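Local coordinates for conserved hypothetical protein BT1257 (Bacteroides thetaiotaomicron, PDB 2FG1), which is of unknown function but belongs to the macro-domain family and probably hydrolyses ADP-ribosylated thymidine in DNA, releasing ADP-ribose, at residues Met4-Ile9 with Val153-Leu158; Gly11-Pro16 with His122-Gly127; Gly20-Thr25 with Lys118-Met123; Ala102-Leu107 with Ile142-Ile147. All coordinates share one frame; numbering follows the deposited sequence. Where two conformers were deposited one is given.

Contacts 1 and 3 are parallel strand pairings in one mixed sheet, joined where strand 153-157 runs beside strand 120-123; their centres lie about 12 Å apart. Contact 2, whose centre is about 8 Å from that of contact 1, packs the loop after strand 7-10 against the end of strand 120-123 and shares His122 and Met123 with contact 3. Contact 4 pairs two helices against the sheet, about 14 Å from contact 3 between centres, and meets it through Val121 and Met123. Macro domains usually hold ADP-ribose among loops at the C-terminal ends of the central strands, so contact 2 is probably nearest that pocket.

Contact 1: residues Met4-Ile9 with Val153-Leu158; sequences MEILYI and VTVYDL
The Tyr8 ring lies alongside Val155, its CD1 3.6 Å from Val155 CB, while Asp157 OD1 stands near the ring plane at its edge, 4.4 Å from the same CD1. One face of the ring carries Ile6 CG2, 3.6 Å above the plane and offset toward the rim. This is the parallel pairing of strand 7-10, an outermost strand of the macro-domain sheet, with strand 153-157. Ile6 CG2 also reaches Val155 CG2 at 3.7 Å, so a single methyl joins aromatic and aliphatic packing.

Leu7, Ile9, Thr154 and Tyr156 occupy the other face of the sheet. Ile9 has CG1 between its backbone N and carbonyl carbon (chi1 60°), which directs CD1 to Tyr156 CE1 at 3.6 Å and to Thr154 CG2 at 3.7 Å. The hydroxyls of the two tyrosines are held from outside the pair: Tyr8 OH by Glu139 and Trp135, Tyr156 OH by His122 and the backbone N of Ile17. Asp157 OD1 is likewise engaged, in a salt bridge with Arg125.

Parallel register is established by four nearly straight backbone bonds, with N-H...O angles of 168° to 176°. Leu7 N and Ile9 N donate to Val153 O and Val155 O. In return Val155 N reaches Leu7 O at 2.8 Å, and the last bond runs from Asp157 N to Ile9 O, also 2.8 Å.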
loop_
_atom_site.group_PDB
_atom_site.type_symbol
_atom_site.label_atom_id
_atom_site.label_comp_id
_atom_site.label_asym_id
_atom_site.label_seq_id
_atom_site.Cartn_x
_atom_site.Cartn_y
_atom_site.Cartn_z
HETATM N N MSE A 4 14.937 11.373 8.166
HETATM C CA MSE A 4 13.574 11.291 7.691
HETATM C C MSE A 4 12.549 11.026 8.792
HETATM O O MSE A 4 12.872 10.488 9.846
HETATM C CB MSE A 4 13.507 10.282 6.544
HETATM C CG MSE A 4 14.178 10.870 5.305
HETATM SE SE MSE A 4 12.915 12.143 4.476
HETATM C CE MSE A 4 11.865 12.610 5.943
ATOM N N GLU A 5 11.309 11.438 8.535
ATOM C CA GLU A 5 10.219 11.259 9.488
ATOM C C GLU A 5 8.964 11.140 8.643
ATOM O O GLU A 5 8.858 11.806 7.613
ATOM C CB GLU A 5 10.112 12.503 10.360
ATOM C CG GLU A 5 9.420 12.308 11.679
ATOM C CD GLU A 5 9.528 13.548 12.555
ATOM O OE1 GLU A 5 10.419 13.636 13.419
ATOM O OE2 GLU A 5 8.705 14.439 12.347
ATOM N N ILE A 6 7.998 10.326 9.059
ATOM C CA ILE A 6 6.721 10.274 8.339
ATOM C C ILE A 6 6.067 11.648 8.358
ATOM O O ILE A 6 6.036 12.312 9.390
ATOM C CB ILE A 6 5.747 9.233 8.937
ATOM C CG1 ILE A 6 6.328 7.831 8.836
ATOM C CG2 ILE A 6 4.364 9.284 8.249
ATOM C CD1 ILE A 6 5.561 6.801 9.658
ATOM N N LEU A 7 5.567 12.071 7.209
ATOM C CA LEU A 7 4.803 13.300 7.090
ATOM C C LEU A 7 3.316 12.957 7.064
ATOM O O LEU A 7 2.901 12.113 6.282
ATOM C CB LEU A 7 5.179 14.024 5.800
ATOM C CG LEU A 7 4.346 15.250 5.434
ATOM C CD1 LEU A 7 4.578 16.376 6.432
ATOM C CD2 LEU A 7 4.633 15.693 4.013
ATOM N N TYR A 8 2.531 13.615 7.921
ATOM C CA TYR A 8 1.072 13.465 7.913
ATOM C C TYR A 8 0.449 14.760 7.449
ATOM O O TYR A 8 0.740 15.821 8.008
ATOM C CB TYR A 8 0.538 13.141 9.311
ATOM C CG TYR A 8 1.007 11.826 9.860
ATOM C CD1 TYR A 8 0.290 10.654 9.620
ATOM C CD2 TYR A 8 2.158 11.757 10.653
ATOM C CE1 TYR A 8 0.713 9.443 10.135
ATOM C CE2 TYR A 8 2.593 10.541 11.180
ATOM C CZ TYR A 8 1.860 9.401 10.919
ATOM O OH TYR A 8 2.263 8.185 11.411
ATOM N N ILE A 9 -0.415 14.672 6.439
ATOM C CA ILE A 9 -1.109 15.841 5.921
ATOM C C ILE A 9 -2.557 15.491 5.627
ATOM O O ILE A 9 -2.909 14.317 5.542
ATOM C CB ILE A 9 -0.449 16.407 4.623
ATOM C CG1 ILE A 9 -0.435 15.358 3.499
ATOM C CG2 ILE A 9 0.955 16.985 4.899
ATOM C CD1 ILE A 9 0.013 15.929 2.157
ATOM N N VAL A 153 8.062 9.375 3.243
ATOM C CA VAL A 153 6.722 8.791 3.335
ATOM C C VAL A 153 5.742 9.869 3.739
ATOM O O VAL A 153 5.966 10.548 4.735
ATOM C CB VAL A 153 6.656 7.654 4.386
ATOM C CG1 VAL A 153 5.240 7.099 4.497
ATOM C CG2 VAL A 153 7.634 6.532 4.047
ATOM N N THR A 154 4.668 10.005 2.961
ATOM C CA THR A 154 3.567 10.908 3.271
ATOM C C THR A 154 2.293 10.101 3.467
ATOM O O THR A 154 1.946 9.277 2.614
ATOM C CB THR A 154 3.371 11.954 2.148
ATOM O OG1 THR A 154 4.616 12.641 1.937
ATOM C CG2 THR A 154 2.320 12.998 2.524
ATOM N N VAL A 155 1.639 10.331 4.607
ATOM C CA VAL A 155 0.365 9.694 4.947
ATOM C C VAL A 155 -0.709 10.765 4.822
ATOM O O VAL A 155 -0.560 11.870 5.359
ATOM C CB VAL A 155 0.383 9.088 6.380
ATOM C CG1 VAL A 155 -0.988 8.536 6.758
ATOM C CG2 VAL A 155 1.431 7.976 6.487
ATOM N N TYR A 156 -1.780 10.412 4.108
ATOM C CA TYR A 156 -2.846 11.340 3.755
ATOM C C TYR A 156 -4.079 11.046 4.588
ATOM O O TYR A 156 -4.632 9.950 4.497
ATOM C CB TYR A 156 -3.175 11.220 2.252
ATOM C CG TYR A 156 -2.029 11.651 1.368
ATOM C CD1 TYR A 156 -2.060 12.881 0.731
ATOM C CD2 TYR A 156 -0.910 10.841 1.191
ATOM C CE1 TYR A 156 -1.004 13.297 -0.067
ATOM C CE2 TYR A 156 0.162 11.253 0.405
ATOM C CZ TYR A 156 0.097 12.480 -0.223
ATOM O OH TYR A 156 1.149 12.910 -0.998
ATOM N N ASP A 157 -4.487 12.016 5.402
ATOM C CA ASP A 157 -5.653 11.899 6.272
ATOM C C ASP A 157 -6.875 12.422 5.522
ATOM O O ASP A 157 -6.872 13.555 5.021
ATOM C CB ASP A 157 -5.476 12.736 7.555
ATOM C CG ASP A 157 -4.414 12.189 8.510
ATOM O OD1 ASP A 157 -3.907 11.063 8.328
ATOM O OD2 ASP A 157 -4.088 12.929 9.463
ATOM N N LEU A 158 -7.925 11.604 5.492
ATOM C CA LEU A 158 -9.158 11.875 4.739
ATOM C C LEU A 158 -10.042 10.654 4.918
ATOM O O LEU A 158 -9.588 9.532 4.659
ATOM C CB LEU A 158 -8.871 12.061 3.238
ATOM C CG LEU A 158 -10.010 12.358 2.251
ATOM C CD1 LEU A 158 -10.131 13.853 1.995
ATOM C CD2 LEU A 158 -9.757 11.614 0.940
#

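Contact 2: residues Gly11-Pro16 with His122-Gly127; sequences GDATAP and HMPRIG
In this macro domain the turn that follows strand 7-10 packs Ala13 and Pro16 onto the end of strand 120-123. No hydrogen bond crosses between Gly11-Pro16 and His122-Gly127; the contact rests on van der Waals and CH-pi packing. Pro16 CB sits over one face of the His122 imidazole, 3.8 Å from the ring centroid and 27° off its normal. The methylene is offset toward the rim, and its shortest approach is 3.5 Å, to His122 ND1. His122 has CG opposite its carbonyl carbon (chi1 -60°), a setting that turns the ring to the proline, and ND1 is hydrogen-bonded to Tyr156 OH of the adjacent strand. With an alanine at His122, Pro16 CB would probably lose the face it rests on, and Tyr156 OH its imidazole partner.

Farther along, Ala13 CB points at the backbone between Met123 and Pro124, 3.6 Å from Met123 C, and its contact with Pro124 CD is looser at 4.0 Å. Phe38 of helix 38-45 also touches both Ala13 and Pro124.

The loop is shaped internally by a type I turn from Asp12 to Ala15, closed by Ala15 N to Asp12 O. An Asx turn overlaps it: from one face of the Asp12 carboxylate, Thr14 N (2.9 Å) and Thr14 OG1 (2.7 Å) both donate to Asp12 OD1.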
loop_
_atom_site.group_PDB
_atom_site.type_symbol
_atom_site.label_atom_id
_atom_site.label_comp_id
_atom_site.label_asym_id
_atom_site.label_seq_id
_atom_site.Cartn_x
_atom_site.Cartn_y
_atom_site.Cartn_z
ATOM N N GLY A 11 -5.513 15.242 2.951
ATOM C CA GLY A 11 -5.623 15.090 1.517
ATOM C C GLY A 11 -5.932 13.688 1.082
ATOM O O GLY A 11 -6.348 12.846 1.868
ATOM N N ASP A 12 -5.652 13.434 -0.184
ATOM C CA ASP A 12 -6.053 12.226 -0.872
ATOM C C ASP A 12 -4.768 11.661 -1.465
ATOM O O ASP A 12 -4.127 12.338 -2.272
ATOM C CB ASP A 12 -7.029 12.676 -1.964
ATOM C CG ASP A 12 -7.490 11.566 -2.887
ATOM O OD1 ASP A 12 -7.006 10.415 -2.830
ATOM O OD2 ASP A 12 -8.382 11.891 -3.704
ATOM N N ALA A 13 -4.388 10.447 -1.068
ATOM C CA ALA A 13 -3.142 9.851 -1.535
ATOM C C ALA A 13 -3.136 9.620 -3.048
ATOM O O ALA A 13 -2.070 9.428 -3.636
ATOM C CB ALA A 13 -2.836 8.562 -0.784
ATOM N N THR A 14 -4.310 9.661 -3.687
ATOM C CA THR A 14 -4.351 9.551 -5.159
ATOM C C THR A 14 -3.984 10.868 -5.839
ATOM O O THR A 14 -3.863 10.920 -7.073
ATOM C CB THR A 14 -5.700 9.019 -5.713
ATOM O OG1 THR A 14 -6.725 9.988 -5.499
ATOM C CG2 THR A 14 -6.084 7.703 -5.052
ATOM N N ALA A 15 -3.805 11.924 -5.038
ATOM C CA ALA A 15 -3.315 13.209 -5.526
ATOM C C ALA A 15 -2.045 13.569 -4.744
ATOM O O ALA A 15 -2.044 14.507 -3.941
ATOM C CB ALA A 15 -4.379 14.287 -5.363
ATOM N N PRO A 16 -0.967 12.792 -4.936
ATOM C CA PRO A 16 0.197 12.932 -4.048
ATOM C C PRO A 16 0.990 14.218 -4.259
ATOM O O PRO A 16 1.093 14.720 -5.388
ATOM C CB PRO A 16 1.047 11.717 -4.402
ATOM C CG PRO A 16 0.702 11.433 -5.845
ATOM C CD PRO A 16 -0.766 11.725 -5.940
ATOM N N HIS A 122 3.656 7.392 -0.845
ATOM C CA HIS A 122 2.446 8.146 -0.564
ATOM C C HIS A 122 1.352 7.154 -0.240
ATOM O O HIS A 122 1.148 6.196 -0.987
ATOM C CB HIS A 122 2.104 9.003 -1.783
ATOM C CG HIS A 122 3.193 9.969 -2.104
ATOM N ND1 HIS A 122 3.183 11.267 -1.648
ATOM C CD2 HIS A 122 4.383 9.785 -2.722
ATOM C CE1 HIS A 122 4.304 11.863 -2.020
ATOM N NE2 HIS A 122 5.051 10.982 -2.666
HETATM N N MSE A 123 0.649 7.355 0.872
HETATM C CA MSE A 123 -0.295 6.334 1.302
HETATM C C MSE A 123 -1.441 6.890 2.103
HETATM O O MSE A 123 -1.298 7.899 2.777
HETATM C CB MSE A 123 0.427 5.269 2.134
HETATM C CG MSE A 123 1.029 5.789 3.443
HETATM SE SE MSE A 123 1.641 4.419 4.619
HETATM C CE MSE A 123 3.234 3.875 3.726
ATOM N N PRO A 124 -2.588 6.188 2.078
ATOM C CA PRO A 124 -3.613 6.461 3.085
ATOM C C PRO A 124 -3.166 5.854 4.428
ATOM O O PRO A 124 -2.034 5.346 4.529
ATOM C CB PRO A 124 -4.840 5.735 2.519
ATOM C CG PRO A 124 -4.234 4.533 1.819
ATOM C CD PRO A 124 -2.955 5.062 1.189
ATOM N N ARG A 125 -4.025 5.922 5.450
ATOM C CA ARG A 125 -3.730 5.257 6.727
ATOM C C ARG A 125 -3.951 3.763 6.551
ATOM O O ARG A 125 -4.982 3.205 6.935
ATOM C CB ARG A 125 -4.603 5.785 7.873
ATOM C CG ARG A 125 -4.489 7.275 8.126
ATOM C CD ARG A 125 -5.172 7.682 9.428
ATOM N NE ARG A 125 -4.331 7.403 10.590
ATOM C CZ ARG A 125 -3.414 8.236 11.082
ATOM N NH1 ARG A 125 -2.710 7.887 12.142
ATOM N NH2 ARG A 125 -3.193 9.416 10.521
ATOM N N ILE A 126 -2.965 3.114 5.928
ATOM C CA ILE A 126 -3.099 1.720 5.489
ATOM C C ILE A 126 -3.418 0.785 6.661
ATOM O O ILE A 126 -2.820 0.867 7.736
ATOM C CB ILE A 126 -1.866 1.220 4.684
ATOM C CG1 ILE A 126 -0.585 1.260 5.538
ATOM C CG2 ILE A 126 -1.693 2.025 3.373
ATOM C CD1 ILE A 126 0.612 0.577 4.879
ATOM N N GLY A 127 -4.394 -0.085 6.445
ATOM C CA GLY A 127 -4.850 -1.045 7.466
ATOM C C GLY A 127 -5.925 -0.575 8.435
ATOM O O GLY A 127 -6.554 -1.402 9.104
#

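Contact 3: residues Gly20-Thr25 with Lys118-Met123; sequences GVKVIT and KASVHM
Thr25 OG1 sits between its backbone N and carbonyl carbon (chi1 59°), which sets it 3.4 Å from Met123 CB; the same placing of Met123 CG (chi1 63°), with a bend at chi3, brings the selenomethionine methyl CE close to that oxygen as well. Val121 CG1 meets Thr25 CG2 at 3.8 Å. Thr25 OG1 is thus buried among carbons and, like Thr25 O, has no polar partner in the model.

On the face of the sheet with Ile24, Ser120 and His122, the aliphatic part of Lys22 leans on the imidazole: Lys22 CB is 3.8 Å from His122 CD2. The extended lysine chain carries NZ away to the carbonyls of Pro16 and Gly18. Ser120 OG accepts from His122 NE2 at 2.8 Å, the oxygen somewhat tilted from the ring plane; with the bond between ND1 and Tyr156 OH, this holds the ring's rotation at both nitrogens. One water bridges Ser120 OG to Val21 O; a second joins Val21 N to Lys118 O.

Val23 and Val121 turn to the opposite face, where Val23 CG2 touches Ala119 CB at 4.0 Å; Phe113 and Thr114 of helix 100-117 cover this side. Four backbone bonds tie the strands: Ser120 N to Val21 O, Val23 N to Ser120 O (2.8 Å), His122 N to Val23 O (2.9 Å) and Thr25 N to His122 O.

Lys118, the first residue to leave helix 100-117, has the positive phi of a Schellman motif, and the chain then passes into strand 120-123. Strand 77-85, helix 100-117 and strand 120-123 form a beta-alpha-beta crossover that passes strand 22-29, which fills the place between them in the macro-domain sheet.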
loop_
_atom_site.group_PDB
_atom_site.type_symbol
_atom_site.label_atom_id
_atom_site.label_comp_id
_atom_site.label_asym_id
_atom_site.label_seq_id
_atom_site.Cartn_x
_atom_site.Cartn_y
_atom_site.Cartn_z
ATOM N N GLY A 20 9.290 14.567 -8.196
ATOM C CA GLY A 20 10.026 13.330 -8.408
ATOM C C GLY A 20 9.136 12.126 -8.654
ATOM O O GLY A 20 7.918 12.258 -8.857
ATOM N N VAL A 21 9.755 10.951 -8.643
ATOM C CA VAL A 21 9.036 9.704 -8.843
ATOM C C VAL A 21 8.295 9.350 -7.547
ATOM O O VAL A 21 8.840 9.484 -6.445
ATOM C CB VAL A 21 10.000 8.562 -9.268
ATOM C CG1 VAL A 21 9.235 7.284 -9.537
ATOM C CG2 VAL A 21 10.804 8.951 -10.516
ATOM N N LYS A 22 7.047 8.914 -7.682
ATOM C CA LYS A 22 6.177 8.659 -6.531
ATOM C C LYS A 22 5.551 7.276 -6.630
ATOM O O LYS A 22 5.183 6.833 -7.725
ATOM C CB LYS A 22 5.064 9.710 -6.463
ATOM C CG LYS A 22 5.535 11.168 -6.478
ATOM C CD LYS A 22 4.365 12.128 -6.699
ATOM C CE LYS A 22 4.834 13.546 -6.959
ATOM N NZ LYS A 22 3.681 14.486 -6.955
ATOM N N VAL A 23 5.421 6.609 -5.487
ATOM C CA VAL A 23 4.749 5.308 -5.402
ATOM C C VAL A 23 3.623 5.424 -4.384
ATOM O O VAL A 23 3.869 5.736 -3.202
ATOM C CB VAL A 23 5.721 4.179 -4.986
ATOM C CG1 VAL A 23 4.996 2.841 -4.913
ATOM C CG2 VAL A 23 6.888 4.077 -5.972
ATOM N N ILE A 24 2.394 5.191 -4.836
ATOM C CA ILE A 24 1.236 5.152 -3.942
ATOM C C ILE A 24 1.069 3.711 -3.477
ATOM O O ILE A 24 0.866 2.810 -4.306
ATOM C CB ILE A 24 -0.038 5.603 -4.676
ATOM C CG1 ILE A 24 0.077 7.062 -5.111
ATOM C CG2 ILE A 24 -1.289 5.409 -3.793
ATOM C CD1 ILE A 24 -0.913 7.450 -6.202
ATOM N N THR A 25 1.150 3.477 -2.171
ATOM C CA THR A 25 1.087 2.124 -1.617
ATOM C C THR A 25 -0.229 1.912 -0.898
ATOM O O THR A 25 -0.644 2.761 -0.113
ATOM C CB THR A 25 2.213 1.866 -0.597
ATOM O OG1 THR A 25 2.117 2.818 0.473
ATOM C CG2 THR A 25 3.579 1.992 -1.229
ATOM N N LYS A 118 14.457 5.999 -7.122
ATOM C CA LYS A 118 14.685 7.275 -6.420
ATOM C C LYS A 118 13.349 7.929 -6.060
ATOM O O LYS A 118 13.172 9.148 -6.209
ATOM C CB LYS A 118 15.566 8.217 -7.255
ATOM C CG LYS A 118 16.919 7.614 -7.628
ATOM C CD LYS A 118 17.762 8.587 -8.443
ATOM C CE LYS A 118 19.092 7.950 -8.849
ATOM N NZ LYS A 118 19.836 7.429 -7.659
ATOM N N ALA A 119 12.426 7.104 -5.573
ATOM C CA ALA A 119 11.048 7.519 -5.386
ATOM C C ALA A 119 10.708 7.814 -3.939
ATOM O O ALA A 119 11.449 7.455 -3.022
ATOM C CB ALA A 119 10.119 6.469 -5.942
ATOM N N SER A 120 9.569 8.472 -3.755
ATOM C CA SER A 120 8.962 8.660 -2.432
ATOM C C SER A 120 7.667 7.863 -2.362
ATOM O O SER A 120 7.114 7.453 -3.384
ATOM C CB SER A 120 8.672 10.135 -2.196
ATOM O OG SER A 120 7.828 10.656 -3.213
ATOM N N VAL A 121 7.194 7.640 -1.138
ATOM C CA VAL A 121 5.997 6.837 -0.870
ATOM C C VAL A 121 4.855 7.706 -0.362
ATOM O O VAL A 121 5.062 8.631 0.436
ATOM C CB VAL A 121 6.331 5.694 0.107
ATOM C CG1 VAL A 121 5.079 4.990 0.641
ATOM C CG2 VAL A 121 7.230 4.679 -0.583
ATOM N N HIS A 122 3.656 7.392 -0.845
ATOM C CA HIS A 122 2.446 8.146 -0.564
ATOM C C HIS A 122 1.352 7.154 -0.240
ATOM O O HIS A 122 1.148 6.196 -0.987
ATOM C CB HIS A 122 2.104 9.003 -1.783
ATOM C CG HIS A 122 3.193 9.969 -2.104
ATOM N ND1 HIS A 122 3.183 11.267 -1.648
ATOM C CD2 HIS A 122 4.383 9.785 -2.722
ATOM C CE1 HIS A 122 4.304 11.863 -2.020
ATOM N NE2 HIS A 122 5.051 10.982 -2.666
HETATM N N MSE A 123 0.649 7.355 0.872
HETATM C CA MSE A 123 -0.295 6.334 1.302
HETATM C C MSE A 123 -1.441 6.890 2.103
HETATM O O MSE A 123 -1.298 7.899 2.777
HETATM C CB MSE A 123 0.427 5.269 2.134
HETATM C CG MSE A 123 1.029 5.789 3.443
HETATM SE SE MSE A 123 1.641 4.419 4.619
HETATM C CE MSE A 123 3.234 3.875 3.726
HETATM O O HOH W 1 9.573 11.707 -5.057
HETATM O O HOH W 2 12.592 11.123 -8.050
#

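Contact 4: residues Ala102-Leu107 with Ile142-Ile147; sequences AVRQCL and IKEELI
Charged groups dominate one side of this helix pair, where the Arg104 guanidinium meets Glu144 and Glu145 along its edge, close to its own plane. Both terminal nitrogens grip one oxygen of Glu144: NH2 is 2.8 Å and NH1 2.9 Å from Glu144 OE1. NH2 arrives on the syn side but tilted out of the carboxylate plane, NH1 nearly along the C-O axis, and the two planes are 25° apart. NH1 donates again, at 2.9 Å, to Glu145 OE2 on its anti side, also tilted out of the plane, here with the planes 70° apart. Arg104 turns about its CG-CD bond (chi3 -65°), which swings the guanidinium across to the glutamates and leaves its CG 3.3 Å from Glu145 OE2. Further partners extend the network: Lys108 for Glu145 OE2, Lys149 for Glu145 OE1 and Gln140 for Glu144 OE2. A leucine in place of Arg104 would probably leave Glu144 OE1 without its positive mate.

The apolar part centres on Leu107. Its CB meets Glu145 CB at 3.9 Å, and its two methyls diverge, CD1 to Ile142 CG1 and CD2 to Leu146 CD1, each at 4.0 Å.

Backbone bonds stay within each helix. In 142-147 a wider pi-type turn at 143-147 is marked by Ile147 N reaching back to Ile142 O in a weak bond.

The segments run nearly parallel, their axes 9.8 Å apart at closest. Helices 100-117 and 135-147 thus lie side by side against the sheet, Leu146 touching Val121 and Val153, and Ile142 touching Met123 and Val153.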
loop_
_atom_site.group_PDB
_atom_site.type_symbol
_atom_site.label_atom_id
_atom_site.label_comp_id
_atom_site.label_asym_id
_atom_site.label_seq_id
_atom_site.Cartn_x
_atom_site.Cartn_y
_atom_site.Cartn_z
ATOM N N ALA A 102 2.842 -9.844 6.715
ATOM C CA ALA A 102 2.662 -9.703 5.278
ATOM C C ALA A 102 2.906 -8.268 4.825
ATOM O O ALA A 102 3.606 -8.034 3.837
ATOM C CB ALA A 102 1.268 -10.167 4.859
ATOM N N VAL A 103 2.346 -7.293 5.542
ATOM C CA VAL A 103 2.563 -5.897 5.186
ATOM C C VAL A 103 4.048 -5.565 5.250
ATOM O O VAL A 103 4.554 -4.884 4.375
ATOM C CB VAL A 103 1.736 -4.917 6.058
ATOM C CG1 VAL A 103 2.017 -3.473 5.652
ATOM C CG2 VAL A 103 0.245 -5.221 5.920
ATOM N N ARG A 104 4.739 -6.042 6.278
ATOM C CA ARG A 104 6.179 -5.798 6.378
ATOM C C ARG A 104 6.922 -6.377 5.171
ATOM O O ARG A 104 7.772 -5.696 4.583
ATOM C CB ARG A 104 6.751 -6.346 7.673
ATOM C CG ARG A 104 8.252 -6.095 7.738
ATOM C CD ARG A 104 8.889 -6.688 8.955
ATOM N NE ARG A 104 8.444 -6.088 10.208
ATOM C CZ ARG A 104 8.966 -4.981 10.731
ATOM N NH1 ARG A 104 9.903 -4.285 10.074
ATOM N NH2 ARG A 104 8.525 -4.537 11.902
ATOM N N GLN A 105 6.585 -7.604 4.785
ATOM C CA GLN A 105 7.214 -8.221 3.610
ATOM C C GLN A 105 6.937 -7.395 2.355
ATOM O O GLN A 105 7.840 -7.159 1.542
ATOM C CB GLN A 105 6.760 -9.671 3.436
ATOM C CG GLN A 105 7.422 -10.379 2.248
ATOM C CD GLN A 105 7.123 -11.860 2.170
ATOM O OE1 GLN A 105 6.065 -12.330 2.594
ATOM N NE2 GLN A 105 8.078 -12.617 1.637
ATOM N N CYS A 106 5.702 -6.927 2.209
ATOM C CA CYS A 106 5.371 -6.053 1.091
ATOM C C CYS A 106 6.234 -4.800 1.102
ATOM O O CYS A 106 6.757 -4.385 0.065
ATOM C CB CYS A 106 3.907 -5.622 1.164
ATOM S SG CYS A 106 2.669 -6.924 0.951
ATOM N N LEU A 107 6.387 -4.188 2.279
ATOM C CA LEU A 107 7.147 -2.960 2.394
ATOM C C LEU A 107 8.637 -3.170 2.134
ATOM O O LEU A 107 9.291 -2.251 1.638
ATOM C CB LEU A 107 6.894 -2.267 3.737
ATOM C CG LEU A 107 5.483 -1.655 3.867
ATOM C CD1 LEU A 107 5.207 -1.226 5.315
ATOM C CD2 LEU A 107 5.287 -0.486 2.916
ATOM N N ILE A 142 6.333 0.912 9.087
ATOM C CA ILE A 142 6.639 1.881 8.046
ATOM C C ILE A 142 7.937 2.640 8.356
ATOM O O ILE A 142 8.777 2.839 7.458
ATOM C CB ILE A 142 5.452 2.845 7.868
ATOM C CG1 ILE A 142 4.238 2.095 7.297
ATOM C CG2 ILE A 142 5.839 4.020 6.963
ATOM C CD1 ILE A 142 2.900 2.799 7.526
ATOM N N LYS A 143 8.116 3.056 9.606
ATOM C CA LYS A 143 9.344 3.735 10.008
ATOM C C LYS A 143 10.539 2.836 9.711
ATOM O O LYS A 143 11.522 3.271 9.106
ATOM C CB LYS A 143 9.313 4.072 11.497
ATOM C CG LYS A 143 8.452 5.258 11.882
ATOM C CD LYS A 143 8.426 5.401 13.398
ATOM C CE LYS A 143 7.504 6.523 13.828
ATOM N NZ LYS A 143 7.560 6.740 15.301
ATOM N N GLU A 144 10.462 1.582 10.146
ATOM C CA GLU A 144 11.582 0.671 10.006
ATOM C C GLU A 144 11.900 0.359 8.548
ATOM O O GLU A 144 13.073 0.343 8.161
ATOM C CB GLU A 144 11.288 -0.613 10.762
ATOM C CG GLU A 144 11.228 -0.405 12.254
ATOM C CD GLU A 144 10.705 -1.616 12.980
ATOM O OE1 GLU A 144 10.550 -2.685 12.360
ATOM O OE2 GLU A 144 10.454 -1.496 14.194
ATOM N N GLU A 145 10.876 0.086 7.751
ATOM C CA GLU A 145 11.113 -0.407 6.393
ATOM C C GLU A 145 11.372 0.684 5.370
ATOM O O GLU A 145 11.963 0.393 4.334
ATOM C CB GLU A 145 9.970 -1.318 5.923
ATOM C CG GLU A 145 9.832 -2.618 6.712
ATOM C CD GLU A 145 11.050 -3.536 6.626
ATOM O OE1 GLU A 145 11.947 -3.302 5.781
ATOM O OE2 GLU A 145 11.122 -4.504 7.404
ATOM N N LEU A 146 10.926 1.912 5.630
ATOM C CA LEU A 146 11.054 2.999 4.646
ATOM C C LEU A 146 11.828 4.199 5.175
ATOM O O LEU A 146 12.861 4.578 4.618
ATOM C CB LEU A 146 9.676 3.433 4.109
ATOM C CG LEU A 146 8.876 2.343 3.389
ATOM C CD1 LEU A 146 7.479 2.834 3.062
ATOM C CD2 LEU A 146 9.589 1.835 2.122
ATOM N N ILE A 147 11.335 4.792 6.256
ATOM C CA ILE A 147 11.903 6.043 6.760
ATOM C C ILE A 147 13.394 5.937 7.078
ATOM O O ILE A 147 14.170 6.845 6.772
ATOM C CB ILE A 147 11.120 6.524 8.005
ATOM C CG1 ILE A 147 9.715 6.984 7.610
ATOM C CG2 ILE A 147 11.868 7.621 8.770
ATOM C CD1 ILE A 147 9.671 8.222 6.715
#